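Local coordinates for protein CCMAN5 (Cellulosimicrobium cellulans, PDB 2XSG) that is an alpha-mannosidase of glycoside hydrolase family 92 that probably hydrolyses mannosidic linkages in glycans with the help of calcium, at residues I699-G704 and A739-G744. Numbering follows the deposited sequence.
Sequences ITYDDG and ATVVGG
Y701, at the start of a type I beta turn, faces V742 in the last turn of a short helix, their CA atoms 7.6 Å apart, and no hydrogen bond joins the two backbones. The contact is carried mainly by one aromatic side chain, which spans the gap, a compact example of a tyrosine joining a strand end to a helix end. With CG anti to its own carbonyl carbon (chi1 -58°), the ring extends to the helix and meets V742 obliquely, its CE2 3.7 Å from V742 CA. Beside this, CG1 of V742 packs 4.0 Å from Y701 CZ. Further out, CG1 of V741, turned anti to its backbone N (chi1 178°), touches Y701 OH at 3.5 Å. Both valines cross the tyrosine at about a right angle. The hydroxyl thus has methyl groups near it, yet its polar need is met by a hydrogen bond with Y365 O. Replacing Y701 by an alanine is likely to open a gap beside V742 CG1 and leave Y365 O without this hydroxyl partner. Each segment includes a glycine with positive phi: G704 closes the turn, its N bonded to Y701 O (2.8 Å), and G744, its N bonded to V741 O, completes a Schellman motif just beyond the last helical turn. P368 of helix 368-387 touches both Y701 and V742, whereas F707 of strand 706-712 meets Y701 and V741. Within the family 92 catalytic domain, the tyrosine links the end of strand 696-700, antiparallel to strand 706-712 in the mixed sheet, to helix 738-742 and, through Y365, to helix 353-366.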
ATOM      1  N   ILE A 699      16.755  -9.771  10.444  1.00  7.11           N
ATOM      2  CA  ILE A 699      15.378  -9.620  10.889  1.00  6.95           C
ATOM      3  C   ILE A 699      15.246 -10.269  12.259  1.00  7.62           C
ATOM      4  O   ILE A 699      15.416 -11.484  12.387  1.00  7.58           O
ATOM      5  CB  ILE A 699      14.358 -10.240   9.897  1.00  6.67           C
ATOM      6  CG1 ILE A 699      14.565  -9.672   8.479  1.00  6.27           C
ATOM      7  CG2 ILE A 699      12.913 -10.001  10.408  1.00  5.69           C
ATOM      8  CD1 ILE A 699      13.778 -10.457   7.342  1.00  5.08           C
ATOM      9  N   THR A 700      14.967  -9.447  13.277  1.00  7.95           N
ATOM     10  CA  THR A 700      14.810  -9.909  14.664  1.00  8.40           C
ATOM     11  C   THR A 700      13.331 -10.097  14.991  1.00  8.46           C
ATOM     12  O   THR A 700      12.536  -9.173  14.832  1.00  8.20           O
ATOM     13  CB  THR A 700      15.457  -8.919  15.650  1.00  8.62           C
ATOM     14  OG1 THR A 700      16.815  -8.660  15.239  1.00  9.48           O
ATOM     15  CG2 THR A 700      15.432  -9.457  17.079  1.00  8.08           C
ATOM     16  N   TYR A 701      12.972 -11.314  15.395  1.00  8.67           N
ATOM     17  CA  TYR A 701      11.596 -11.655  15.748  1.00  9.41           C
ATOM     18  C   TYR A 701      11.285 -11.376  17.223  1.00  9.92           C
ATOM     19  O   TYR A 701      12.190 -11.116  18.014  1.00 10.04           O
ATOM     20  CB  TYR A 701      11.284 -13.104  15.330  1.00  8.80           C
ATOM     21  CG  TYR A 701      11.503 -13.248  13.845  1.00  9.27           C
ATOM     22  CD1 TYR A 701      10.680 -12.578  12.948  1.00  7.20           C
ATOM     23  CD2 TYR A 701      12.588 -13.979  13.337  1.00  7.54           C
ATOM     24  CE1 TYR A 701      10.888 -12.672  11.587  1.00  7.17           C
ATOM     25  CE2 TYR A 701      12.811 -14.079  11.971  1.00  7.05           C
ATOM     26  CZ  TYR A 701      11.952 -13.421  11.103  1.00  6.78           C
ATOM     27  OH  TYR A 701      12.147 -13.491   9.760  1.00  4.64           O
ATOM     28  N   ASP A 702      10.006 -11.417  17.581  1.00 10.76           N
ATOM     29  CA  ASP A 702       9.562 -11.006  18.915  1.00 11.48           C
ATOM     30  C   ASP A 702      10.227 -11.772  20.055  1.00 12.14           C
ATOM     31  O   ASP A 702      10.375 -11.227  21.137  1.00 12.41           O
ATOM     32  CB  ASP A 702       8.031 -11.056  19.025  1.00 11.77           C
ATOM     33  CG  ASP A 702       7.348 -10.051  18.082  1.00 12.86           C
ATOM     34  OD1 ASP A 702       7.978  -9.015  17.771  1.00 13.73           O
ATOM     35  OD2 ASP A 702       6.199 -10.293  17.644  1.00 10.76           O
ATOM     36  N   ASP A 703      10.626 -13.019  19.821  1.00 12.81           N
ATOM     37  CA  ASP A 703      11.324 -13.784  20.855  1.00 13.97           C
ATOM     38  C   ASP A 703      12.839 -13.540  20.921  1.00 14.18           C
ATOM     39  O   ASP A 703      13.529 -14.113  21.771  1.00 13.77           O
ATOM     40  CB  ASP A 703      11.028 -15.277  20.748  1.00 14.20           C
ATOM     41  CG  ASP A 703      11.468 -15.887  19.421  1.00 15.77           C
ATOM     42  OD1 ASP A 703      12.170 -15.230  18.615  1.00 16.92           O
ATOM     43  OD2 ASP A 703      11.078 -17.046  19.183  1.00 15.64           O
ATOM     44  N   GLY A 704      13.354 -12.698  20.030  1.00 14.11           N
ATOM     45  CA  GLY A 704      14.777 -12.356  20.053  1.00 13.70           C
ATOM     46  C   GLY A 704      15.634 -13.235  19.152  1.00 13.63           C
ATOM     47  O   GLY A 704      16.825 -12.947  18.965  1.00 13.46           O
ATOM     48  N   ALA A 739       9.361 -21.227   6.678  1.00  6.23           N
ATOM     49  CA  ALA A 739       9.767 -21.813   7.957  1.00  6.41           C
ATOM     50  C   ALA A 739      11.263 -21.593   8.224  1.00  6.17           C
ATOM     51  O   ALA A 739      11.684 -21.341   9.362  1.00  6.54           O
ATOM     52  CB  ALA A 739       9.384 -23.343   8.032  1.00  6.42           C
ATOM     53  N   THR A 740      12.060 -21.671   7.169  1.00  6.61           N
ATOM     54  CA  THR A 740      13.509 -21.534   7.291  1.00  7.06           C
ATOM     55  C   THR A 740      13.855 -20.121   7.735  1.00  7.02           C
ATOM     56  O   THR A 740      14.681 -19.921   8.631  1.00  7.20           O
ATOM     57  CB  THR A 740      14.208 -21.896   5.976  1.00  6.68           C
ATOM     58  OG1 THR A 740      13.877 -23.245   5.647  1.00  7.14           O
ATOM     59  CG2 THR A 740      15.713 -21.771   6.097  1.00  7.53           C
ATOM     60  N   VAL A 741      13.177 -19.153   7.133  1.00  7.01           N
ATOM     61  CA  VAL A 741      13.376 -17.754   7.448  1.00  6.62           C
ATOM     62  C   VAL A 741      13.014 -17.431   8.898  1.00  6.65           C
ATOM     63  O   VAL A 741      13.883 -16.999   9.671  1.00  5.74           O
ATOM     64  CB  VAL A 741      12.619 -16.816   6.464  1.00  6.59           C
ATOM     65  CG1 VAL A 741      12.818 -15.352   6.882  1.00  7.33           C
ATOM     66  CG2 VAL A 741      13.127 -17.004   5.047  1.00  6.18           C
ATOM     67  N   VAL A 742      11.742 -17.611   9.267  1.00  6.95           N
ATOM     68  CA  VAL A 742      11.297 -17.230  10.619  1.00  7.73           C
ATOM     69  C   VAL A 742      11.890 -18.134  11.704  1.00  8.62           C
ATOM     70  O   VAL A 742      11.890 -17.770  12.883  1.00  8.99           O
ATOM     71  CB  VAL A 742       9.752 -17.121  10.763  1.00  7.37           C
ATOM     72  CG1 VAL A 742       9.221 -16.059   9.844  1.00  6.90           C
ATOM     73  CG2 VAL A 742       9.079 -18.453  10.508  1.00  6.29           C
ATOM     74  N   GLY A 743      12.387 -19.303  11.293  1.00  9.14           N
ATOM     75  CA  GLY A 743      13.162 -20.200  12.152  1.00  9.90           C
ATOM     76  C   GLY A 743      14.519 -19.649  12.585  1.00 10.45           C
ATOM     77  O   GLY A 743      15.155 -20.196  13.496  1.00 10.91           O
ATOM     78  N   GLY A 744      14.959 -18.558  11.958  1.00  9.96           N
ATOM     79  CA  GLY A 744      16.174 -17.862  12.396  1.00  9.66           C
ATOM     80  C   GLY A 744      17.423 -18.400  11.729  1.00  9.60           C
ATOM     81  O   GLY A 744      18.486 -18.464  12.341  1.00 10.00           O
TER